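Local coordinates for protein pngf-ii (Elizabethkingia meningoseptica, PDB 4R4X) that probably removes N-linked glycans from glycoproteins as a bacterial peptide:N-glycosidase, cleaving between the asparagine and the innermost sugar, at residues L478-D482 with L483-N487; A433-F437 with V438-N442; I308-F311 with N312-Q316. One frame throughout, in Å; residues are numbered along the deposited sequence.

How the contacts relate
Along the chain contact 3 comes first, contact 2 second and contact 1 last. Each lies in a connection between the nine-stranded antiparallel sheet and a four-stranded one: contact 3 between strands 297-303 and 326-331, contact 2 between 416-428 and 442-446, and contact 1 between 449-454 and 493-504. Contacts 1 and 2, both in the C-terminal PNGase F domain, have centres about 12 Å apart and touch through a salt bridge from R485 to E436 and a probable hydrogen bond from S486 to D435. Contact 3, in the N-terminal PNGase F domain, is centred about 20 Å from contact 1 and about 30 Å from contact 2. Contacts 1 and 2 thus form one polar cluster; contact 3 is a separate surface turn.

Contact 1 (L478-D482 with L483-N487); sequences LSSSD and LSRSN
The guanidinium group of R485 meets S480 edge-on, with the carbonyl oxygen of S480 near its plane; S481 O lies obliquely to it, and W488, outside the two segments, adds a cation-pi contact. Both terminal nitrogens converge on that one oxygen, NH1 and NH2 of R485 each standing 2.8 Å from S480 O. NH1 is tilted only 19° from the carbonyl plane, whereas NH2 approaches from well above it. The R485 chain runs extended from CG to NE, which carries its head back to the start of the short 3-10 turn 480-482. NH2 of R485 also reaches S480 OG in a weak bond of 3.1 Å, and NH1 makes a weak bond to L483 O. The other flat group, the carboxylate of D482, is met from above its plane by the amide of S479, with S479 N 3.0 Å from D482 OD2. L483 N closes the turn on S480 O in a nearly straight bond of 3.2 Å (167°). CG of L483 packs against S480 O, and CD2 of L483 meets CD1 of L478 at 4.0 Å as the two side chains cross obliquely. A water joins D482 O to S484 OG. Three donors therefore grip one carbonyl oxygen of a buried residue, and with NE of R485 paired to E436 the cation is anchored on two sides, pinning the turn to the neighbouring loop.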
ATOM      1  N   LEU A 478     -19.169  21.993 -18.598  1.00 12.55           N
ATOM      2  CA  LEU A 478     -18.617  21.137 -17.554  1.00 12.78           C
ATOM      3  C   LEU A 478     -19.056  19.700 -17.798  1.00 12.65           C
ATOM      4  O   LEU A 478     -20.077  19.460 -18.447  1.00 13.49           O
ATOM      5  CB  LEU A 478     -19.122  21.606 -16.170  1.00 12.45           C
ATOM      6  CG  LEU A 478     -18.572  22.977 -15.752  1.00 12.88           C
ATOM      7  CD1 LEU A 478     -19.340  23.554 -14.534  1.00 13.76           C
ATOM      8  CD2 LEU A 478     -17.093  22.868 -15.467  1.00 12.02           C
ATOM      9  N   SER A 479     -18.282  18.773 -17.251  1.00 13.05           N
ATOM     10  CA  SER A 479     -18.582  17.360 -17.235  1.00 13.22           C
ATOM     11  C   SER A 479     -18.945  16.966 -15.809  1.00 12.86           C
ATOM     12  O   SER A 479     -18.493  17.587 -14.855  1.00 12.94           O
ATOM     13  CB  SER A 479     -17.340  16.587 -17.731  1.00 13.54           C
ATOM     14  OG  SER A 479     -17.646  15.251 -18.109  1.00 13.66           O
ATOM     15  N   SER A 480     -19.776  15.943 -15.653  1.00 13.11           N
ATOM     16  CA  SER A 480     -20.248  15.538 -14.336  1.00 12.44           C
ATOM     17  C   SER A 480     -19.102  15.282 -13.368  1.00 12.35           C
ATOM     18  O   SER A 480     -19.201  15.655 -12.198  1.00 11.38           O
ATOM     19  CB  SER A 480     -21.138  14.291 -14.420  1.00 12.25           C
ATOM     20  OG  SER A 480     -21.644  13.976 -13.127  1.00 12.30           O
ATOM     21  N   SER A 481     -18.014  14.687 -13.854  1.00 12.17           N
ATOM     22  CA  SER A 481     -16.887  14.324 -13.003  1.00 12.10           C
ATOM     23  C   SER A 481     -16.100  15.540 -12.487  1.00 11.96           C
ATOM     24  O   SER A 481     -15.321  15.400 -11.571  1.00 11.98           O
ATOM     25  CB  SER A 481     -15.945  13.312 -13.744  1.00 12.67           C
ATOM     26  OG  SER A 481     -15.304  13.895 -14.861  1.00 12.88           O
ATOM     27  N   ASP A 482     -16.294  16.711 -13.096  1.00 11.69           N
ATOM     28  CA  ASP A 482     -15.672  17.960 -12.683  1.00 11.83           C
ATOM     29  C   ASP A 482     -16.336  18.600 -11.454  1.00 11.60           C
ATOM     30  O   ASP A 482     -15.720  19.436 -10.803  1.00 12.06           O
ATOM     31  CB  ASP A 482     -15.780  19.019 -13.789  1.00 12.10           C
ATOM     32  CG  ASP A 482     -15.108  18.618 -15.115  1.00 13.54           C
ATOM     33  OD1 ASP A 482     -14.158  17.795 -15.097  1.00 14.58           O
ATOM     34  OD2 ASP A 482     -15.503  19.200 -16.161  1.00 13.42           O
ATOM     35  N   LEU A 483     -17.597  18.266 -11.186  1.00 10.89           N
ATOM     36  CA  LEU A 483     -18.393  19.039 -10.271  1.00 11.23           C
ATOM     37  C   LEU A 483     -18.010  18.800  -8.804  1.00 11.49           C
ATOM     38  O   LEU A 483     -17.682  17.675  -8.408  1.00 11.42           O
ATOM     39  CB  LEU A 483     -19.868  18.738 -10.468  1.00 11.89           C
ATOM     40  CG  LEU A 483     -20.430  18.934 -11.876  1.00 12.08           C
ATOM     41  CD1 LEU A 483     -21.839  18.426 -11.868  1.00 12.84           C
ATOM     42  CD2 LEU A 483     -20.376  20.403 -12.263  1.00 12.90           C
ATOM     43  N   SER A 484     -18.034  19.875  -8.033  1.00 11.45           N
ATOM     44  CA  SER A 484     -17.763  19.837  -6.601  1.00 11.60           C
ATOM     45  C   SER A 484     -18.880  19.066  -5.874  1.00 11.38           C
ATOM     46  O   SER A 484     -20.063  19.170  -6.229  1.00 11.72           O
ATOM     47  CB  SER A 484     -17.607  21.276  -6.054  1.00 12.13           C
ATOM     48  OG  SER A 484     -16.441  21.902  -6.578  1.00 12.44           O
ATOM     49  N   ARG A 485     -18.501  18.264  -4.873  1.00 11.15           N
ATOM     50  CA  ARG A 485     -19.406  17.319  -4.249  1.00 10.66           C
ATOM     51  C   ARG A 485     -19.166  17.216  -2.759  1.00 10.91           C
ATOM     52  O   ARG A 485     -18.122  17.641  -2.265  1.00 10.76           O
ATOM     53  CB  ARG A 485     -19.187  15.944  -4.857  1.00 10.90           C
ATOM     54  CG  ARG A 485     -19.788  15.767  -6.236  1.00 10.98           C
ATOM     55  CD  ARG A 485     -19.332  14.430  -6.800  1.00 10.68           C
ATOM     56  NE  ARG A 485     -20.041  14.076  -8.009  1.00 10.92           N
ATOM     57  CZ  ARG A 485     -19.678  14.391  -9.256  1.00 10.99           C
ATOM     58  NH1 ARG A 485     -18.610  15.119  -9.512  1.00 11.26           N
ATOM     59  NH2 ARG A 485     -20.429  13.975 -10.260  1.00 11.47           N
ATOM     60  N   SER A 486     -20.127  16.604  -2.062  1.00 11.12           N
ATOM     61  CA  SER A 486     -20.052  16.375  -0.618  1.00 11.21           C
ATOM     62  C   SER A 486     -19.107  15.234  -0.264  1.00 10.91           C
ATOM     63  O   SER A 486     -19.526  14.135   0.138  1.00 10.37           O
ATOM     64  CB  SER A 486     -21.444  16.117  -0.049  1.00 11.50           C
ATOM     65  OG  SER A 486     -22.226  17.307  -0.076  1.00 11.84           O
ATOM     66  N   ASN A 487     -17.832  15.527  -0.440  1.00 11.06           N
ATOM     67  CA  ASN A 487     -16.706  14.758   0.081  1.00 11.74           C
ATOM     68  C   ASN A 487     -16.293  13.572  -0.766  1.00 11.81           C
ATOM     69  O   ASN A 487     -15.608  12.662  -0.281  1.00 12.23           O
ATOM     70  CB  ASN A 487     -16.902  14.329   1.536  1.00 11.77           C
ATOM     71  CG  ASN A 487     -15.603  14.335   2.326  1.00 11.93           C
ATOM     72  OD1 ASN A 487     -14.707  15.128   2.051  1.00 12.68           O
ATOM     73  ND2 ASN A 487     -15.502  13.465   3.324  1.00 11.65           N
TER
HETATM   74  O   HOH W   1     -14.757  20.408  -8.331  1.00 10.58           O

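Contact 2 (A433-F437 with V438-N442)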
ATOM      1  N   ALA A 433     -30.276  20.090  -6.168  1.00 19.57           N
ATOM      2  CA  ALA A 433     -30.620  20.356  -4.763  1.00 19.64           C
ATOM      3  C   ALA A 433     -30.535  19.087  -3.943  1.00 17.68           C
ATOM      4  O   ALA A 433     -31.194  18.975  -2.912  1.00 18.00           O
ATOM      5  CB  ALA A 433     -32.051  20.913  -4.669  1.00 21.31           C
ATOM      6  N   GLY A 434     -29.759  18.107  -4.402  1.00 15.82           N
ATOM      7  CA  GLY A 434     -29.556  16.879  -3.634  1.00 14.76           C
ATOM      8  C   GLY A 434     -28.232  16.943  -2.897  1.00 13.61           C
ATOM      9  O   GLY A 434     -27.341  17.704  -3.275  1.00 12.13           O
ATOM     10  N   ASP A 435     -28.094  16.139  -1.843  1.00 12.89           N
ATOM     11  CA  ASP A 435     -26.941  16.282  -0.969  1.00 12.47           C
ATOM     12  C   ASP A 435     -25.596  15.794  -1.579  1.00 11.76           C
ATOM     13  O   ASP A 435     -24.572  16.002  -0.978  1.00 11.44           O
ATOM     14  CB  ASP A 435     -27.195  15.635   0.383  1.00 12.75           C
ATOM     15  CG  ASP A 435     -28.172  16.431   1.242  1.00 13.50           C
ATOM     16  OD1 ASP A 435     -28.508  17.598   0.881  1.00 13.40           O
ATOM     17  OD2 ASP A 435     -28.589  15.886   2.294  1.00 12.93           O
ATOM     18  N   GLU A 436     -25.607  15.168  -2.757  1.00 11.23           N
ATOM     19  CA  GLU A 436     -24.349  14.957  -3.492  1.00 11.53           C
ATOM     20  C   GLU A 436     -23.727  16.327  -3.807  1.00 11.59           C
ATOM     21  O   GLU A 436     -22.507  16.486  -3.800  1.00 11.61           O
ATOM     22  CB  GLU A 436     -24.593  14.216  -4.807  1.00 11.53           C
ATOM     23  CG  GLU A 436     -23.353  14.037  -5.674  1.00 11.72           C
ATOM     24  CD  GLU A 436     -23.582  13.136  -6.881  1.00 12.31           C
ATOM     25  OE1 GLU A 436     -24.676  12.520  -6.981  1.00 12.45           O
ATOM     26  OE2 GLU A 436     -22.677  13.054  -7.763  1.00 12.59           O
ATOM     27  N   PHE A 437     -24.580  17.301  -4.125  1.00 11.69           N
ATOM     28  CA  PHE A 437     -24.131  18.554  -4.708  1.00 12.19           C
ATOM     29  C   PHE A 437     -24.314  19.802  -3.855  1.00 12.82           C
ATOM     30  O   PHE A 437     -23.938  20.906  -4.290  1.00 12.47           O
ATOM     31  CB  PHE A 437     -24.801  18.770  -6.072  1.00 12.27           C
ATOM     32  CG  PHE A 437     -24.424  17.733  -7.092  1.00 12.55           C
ATOM     33  CD1 PHE A 437     -23.114  17.671  -7.581  1.00 13.09           C
ATOM     34  CD2 PHE A 437     -25.371  16.814  -7.565  1.00 12.59           C
ATOM     35  CE1 PHE A 437     -22.762  16.710  -8.523  1.00 13.02           C
ATOM     36  CE2 PHE A 437     -25.026  15.859  -8.505  1.00 13.09           C
ATOM     37  CZ  PHE A 437     -23.705  15.798  -8.971  1.00 13.18           C
ATOM     38  N   VAL A 438     -24.850  19.642  -2.649  1.00 13.09           N
ATOM     39  CA  VAL A 438     -25.027  20.756  -1.728  1.00 13.17           C
ATOM     40  C   VAL A 438     -24.288  20.482  -0.418  1.00 13.60           C
ATOM     41  O   VAL A 438     -24.462  19.431   0.183  1.00 13.80           O
ATOM     42  CB  VAL A 438     -26.513  20.937  -1.359  1.00 13.68           C
ATOM     43  CG1 VAL A 438     -26.716  22.139  -0.445  1.00 13.92           C
ATOM     44  CG2 VAL A 438     -27.387  21.019  -2.608  1.00 13.76           C
ATOM     45  N   PRO A 439     -23.481  21.436   0.056  1.00 13.67           N
ATOM     46  CA  PRO A 439     -22.716  21.178   1.273  1.00 13.31           C
ATOM     47  C   PRO A 439     -23.641  21.115   2.496  1.00 12.77           C
ATOM     48  O   PRO A 439     -24.580  21.914   2.598  1.00 11.91           O
ATOM     49  CB  PRO A 439     -21.800  22.390   1.396  1.00 13.81           C
ATOM     50  CG  PRO A 439     -21.976  23.193   0.164  1.00 14.41           C
ATOM     51  CD  PRO A 439     -23.254  22.779  -0.480  1.00 14.47           C
ATOM     52  N   LYS A 440     -23.369  20.185   3.410  1.00 12.85           N
ATOM     53  CA  LYS A 440     -24.153  20.097   4.649  1.00 12.72           C
ATOM     54  C   LYS A 440     -23.234  19.854   5.814  1.00 13.39           C
ATOM     55  O   LYS A 440     -22.425  18.931   5.781  1.00 13.70           O
ATOM     56  CB  LYS A 440     -25.183  18.958   4.583  1.00 12.39           C
ATOM     57  CG  LYS A 440     -26.260  19.108   3.531  1.00 12.66           C
ATOM     58  CD  LYS A 440     -27.146  20.323   3.738  1.00 12.92           C
ATOM     59  CE  LYS A 440     -28.222  20.414   2.654  1.00 13.03           C
ATOM     60  NZ  LYS A 440     -29.296  19.403   2.791  1.00 12.84           N
ATOM     61  N   GLU A 441     -23.373  20.657   6.861  1.00 13.57           N
ATOM     62  CA  GLU A 441     -22.597  20.466   8.065  1.00 14.09           C
ATOM     63  C   GLU A 441     -22.892  19.150   8.779  1.00 13.20           C
ATOM     64  O   GLU A 441     -24.038  18.876   9.086  1.00 13.23           O
ATOM     65  CB  GLU A 441     -22.857  21.637   8.996  1.00 16.14           C
ATOM     66  CG  GLU A 441     -22.060  21.623  10.281  1.00 17.80           C
ATOM     67  CD  GLU A 441     -22.197  22.952  11.025  1.00 20.07           C
ATOM     68  OE1 GLU A 441     -23.179  23.128  11.778  1.00 22.12           O
ATOM     69  OE2 GLU A 441     -21.317  23.819  10.857  1.00 19.42           O
ATOM     70  N   ASN A 442     -21.847  18.336   9.012  1.00 12.46           N
ATOM     71  CA  ASN A 442     -21.932  17.117   9.825  1.00 12.34           C
ATOM     72  C   ASN A 442     -21.529  17.500  11.251  1.00 12.60           C
ATOM     73  O   ASN A 442     -20.440  18.056  11.459  1.00 12.71           O
ATOM     74  CB  ASN A 442     -20.950  16.006   9.355  1.00 11.91           C
ATOM     75  CG  ASN A 442     -21.338  15.331   8.037  1.00 12.11           C
ATOM     76  OD1 ASN A 442     -21.064  14.137   7.837  1.00 11.86           O
ATOM     77  ND2 ASN A 442     -21.928  16.079   7.126  1.00 12.22           N
TER
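Electrostatics dominate between D435 and K440, whose side chains cross at about a right angle. NZ of K440 lies 2.7 Å from D435 OD1 in a salt bridge, on the syn side of the carboxylate and 22° out of its plane. The lysine chain folds at chi2 (-63°) and chi4 (73°), a double bend that brings the ammonium group back over the preceding turn. Each partner has further anchors: P516 O accepts from K440 NZ, while G518 N and W528 NE1 hold D435 OD2.

Backbone hydrogen bonding centres on G434 O, which receives F437 N at 2.9 Å and, weakly, V438 N at 3.2 Å; together they close the tight bend of 434-438.

Van der Waals contact comes mainly from V438, whose CG2 lies against the main chain, 3.4 Å from G434 O and 3.9 Å from A433 C. On the aromatic side, the CG methylene of E436 sits over the centre of the F437 ring, 3.6 Å above its plane.

In this loop between strands 416-428 and 442-446, the carboxylate of D435 is thus gripped at both oxygens by a lysine, an indole and a main-chain amide, an environment that would probably keep D435 ionised.

Contact 3 (I308-F311 with N312-Q316); sequences IGHF and NEKIQ
N312 and G309 exchange two hydrogen bonds in opposite directions. N312 N donates to G309 O at 3.2 Å, closing the type I beta turn from G309 to N312, and G309 N returns a bond of 2.9 Å to N312 OD1, coming from above the plane of the amide. CG of N312 stands beside its own backbone N (chi1 -71°), which curls the amide back over the start of the turn. The remaining amide nitrogen, N312 ND2, donates to H323 O, so both polar ends of this side chain are engaged. A water extends the pattern, donating to G309 O and accepting from E313 N.

Further on, F311 O takes weak bonds from both K314 N and I315 N, each at 3.1 Å, as the chain turns in a helical manner. The bent side chain of K314 brings NZ over one face of the H310 ring, and a weak bond links K314 NZ to H310 O at 3.4 Å. H310 in turn presents its edge to F311, with CD2 of H310 3.6 Å above the plane of the F311 ring and offset toward its rim; CD1 of I315 meets CB of F311 at 4.1 Å. In this surface loop between strands 297-303 and 326-331, the firm bonds thus gather at G309 and N312, whereas the exposed K314 is loosely held over the histidine ring, its charge probably shared with solvent more than with this weak bond.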
ATOM      1  N   ILE A 308     -14.319   3.771 -17.030  1.00 12.13           N
ATOM      2  CA  ILE A 308     -12.914   3.680 -17.413  1.00 11.88           C
ATOM      3  C   ILE A 308     -12.522   2.322 -18.010  1.00 12.29           C
ATOM      4  O   ILE A 308     -12.916   1.256 -17.528  1.00 11.21           O
ATOM      5  CB  ILE A 308     -11.976   4.024 -16.249  1.00 11.72           C
ATOM      6  CG1 ILE A 308     -10.576   4.353 -16.784  1.00 11.58           C
ATOM      7  CG2 ILE A 308     -11.912   2.875 -15.235  1.00 11.86           C
ATOM      8  CD1 ILE A 308      -9.661   4.923 -15.736  1.00 11.65           C
ATOM      9  N   GLY A 309     -11.754   2.396 -19.082  1.00 12.19           N
ATOM     10  CA  GLY A 309     -11.296   1.220 -19.778  1.00 13.42           C
ATOM     11  C   GLY A 309     -12.293   0.851 -20.839  1.00 14.34           C
ATOM     12  O   GLY A 309     -12.032   1.053 -22.025  1.00 14.77           O
ATOM     13  N   HIS A 310     -13.457   0.375 -20.411  1.00 14.89           N
ATOM     14  CA  HIS A 310     -14.480  -0.108 -21.344  1.00 16.02           C
ATOM     15  C   HIS A 310     -14.907   0.925 -22.380  1.00 15.87           C
ATOM     16  O   HIS A 310     -15.037   0.614 -23.569  1.00 14.49           O
ATOM     17  CB  HIS A 310     -15.702  -0.609 -20.603  1.00 16.98           C
ATOM     18  CG  HIS A 310     -16.703  -1.286 -21.489  1.00 18.89           C
ATOM     19  ND1 HIS A 310     -16.599  -2.614 -21.852  1.00 20.05           N
ATOM     20  CD2 HIS A 310     -17.820  -0.815 -22.091  1.00 19.18           C
ATOM     21  CE1 HIS A 310     -17.610  -2.930 -22.645  1.00 20.71           C
ATOM     22  NE2 HIS A 310     -18.373  -1.859 -22.789  1.00 21.07           N
ATOM     23  N   PHE A 311     -15.131   2.151 -21.934  1.00 15.30           N
ATOM     24  CA  PHE A 311     -15.582   3.184 -22.828  1.00 15.77           C
ATOM     25  C   PHE A 311     -14.476   4.022 -23.506  1.00 15.26           C
ATOM     26  O   PHE A 311     -14.799   4.946 -24.229  1.00 16.20           O
ATOM     27  CB  PHE A 311     -16.547   4.101 -22.061  1.00 16.17           C
ATOM     28  CG  PHE A 311     -17.845   3.435 -21.721  1.00 16.61           C
ATOM     29  CD1 PHE A 311     -17.965   2.642 -20.606  1.00 16.89           C
ATOM     30  CD2 PHE A 311     -18.953   3.584 -22.550  1.00 18.32           C
ATOM     31  CE1 PHE A 311     -19.167   2.002 -20.308  1.00 17.69           C
ATOM     32  CE2 PHE A 311     -20.161   2.954 -22.266  1.00 17.80           C
ATOM     33  CZ  PHE A 311     -20.267   2.162 -21.131  1.00 17.40           C
ATOM     34  N   ASN A 312     -13.200   3.718 -23.292  1.00 15.25           N
ATOM     35  CA  ASN A 312     -12.102   4.577 -23.773  1.00 15.52           C
ATOM     36  C   ASN A 312     -12.094   4.765 -25.288  1.00 16.48           C
ATOM     37  O   ASN A 312     -11.946   5.885 -25.770  1.00 17.96           O
ATOM     38  CB  ASN A 312     -10.738   4.041 -23.362  1.00 15.14           C
ATOM     39  CG  ASN A 312     -10.470   4.180 -21.870  1.00 14.78           C
ATOM     40  OD1 ASN A 312     -11.361   4.482 -21.102  1.00 14.19           O
ATOM     41  ND2 ASN A 312      -9.248   3.940 -21.476  1.00 14.10           N
ATOM     42  N   GLU A 313     -12.222   3.672 -26.026  1.00 18.56           N
ATOM     43  CA  GLU A 313     -12.217   3.754 -27.505  1.00 20.81           C
ATOM     44  C   GLU A 313     -13.562   4.230 -28.047  1.00 21.55           C
ATOM     45  O   GLU A 313     -13.632   4.725 -29.169  1.00 23.15           O
ATOM     46  CB  GLU A 313     -11.796   2.421 -28.149  1.00 22.64           C
ATOM     47  CG  GLU A 313     -10.426   1.925 -27.701  1.00 25.49           C
ATOM     48  CD  GLU A 313      -9.847   0.793 -28.557  1.00 29.50           C
ATOM     49  OE1 GLU A 313      -8.605   0.637 -28.543  1.00 32.98           O
ATOM     50  OE2 GLU A 313     -10.606   0.071 -29.252  1.00 30.33           O
ATOM     51  N   LYS A 314     -14.620   4.105 -27.253  1.00 21.70           N
ATOM     52  CA  LYS A 314     -15.974   4.481 -27.676  1.00 23.26           C
ATOM     53  C   LYS A 314     -16.258   5.966 -27.607  1.00 22.21           C
ATOM     54  O   LYS A 314     -17.146   6.455 -28.289  1.00 20.69           O
ATOM     55  CB  LYS A 314     -17.034   3.831 -26.782  1.00 25.07           C
ATOM     56  CG  LYS A 314     -16.912   2.331 -26.618  1.00 28.21           C
ATOM     57  CD  LYS A 314     -18.293   1.712 -26.487  1.00 31.17           C
ATOM     58  CE  LYS A 314     -18.282   0.487 -25.604  1.00 33.57           C
ATOM     59  NZ  LYS A 314     -17.165  -0.434 -25.949  1.00 35.94           N
ATOM     60  N   ILE A 315     -15.559   6.662 -26.723  1.00 20.65           N
ATOM     61  CA  ILE A 315     -15.808   8.060 -26.475  1.00 19.82           C
ATOM     62  C   ILE A 315     -14.528   8.778 -26.845  1.00 20.18           C
ATOM     63  O   ILE A 315     -13.524   8.647 -26.160  1.00 19.22           O
ATOM     64  CB  ILE A 315     -16.194   8.295 -25.004  1.00 21.05           C
ATOM     65  CG1 ILE A 315     -17.480   7.536 -24.701  1.00 22.48           C
ATOM     66  CG2 ILE A 315     -16.403   9.776 -24.710  1.00 20.43           C
ATOM     67  CD1 ILE A 315     -17.963   7.703 -23.290  1.00 23.12           C
ATOM     68  N   GLN A 316     -14.557   9.489 -27.966  1.00 20.11           N
ATOM     69  CA  GLN A 316     -13.392  10.208 -28.440  1.00 20.75           C
ATOM     70  C   GLN A 316     -13.666  11.681 -28.299  1.00 18.98           C
ATOM     71  O   GLN A 316     -14.603  12.207 -28.894  1.00 19.68           O
ATOM     72  CB  GLN A 316     -13.112   9.874 -29.910  1.00 24.22           C
ATOM     73  CG  GLN A 316     -12.989   8.389 -30.227  1.00 27.03           C
ATOM     74  CD  GLN A 316     -12.878   8.158 -31.726  1.00 32.64           C
ATOM     75  OE1 GLN A 316     -13.871   7.898 -32.406  1.00 39.72           O
ATOM     76  NE2 GLN A 316     -11.677   8.300 -32.251  1.00 33.86           N
TER
HETATM   77  O   HOH W   2     -12.070   0.868 -25.004  1.00 23.49           O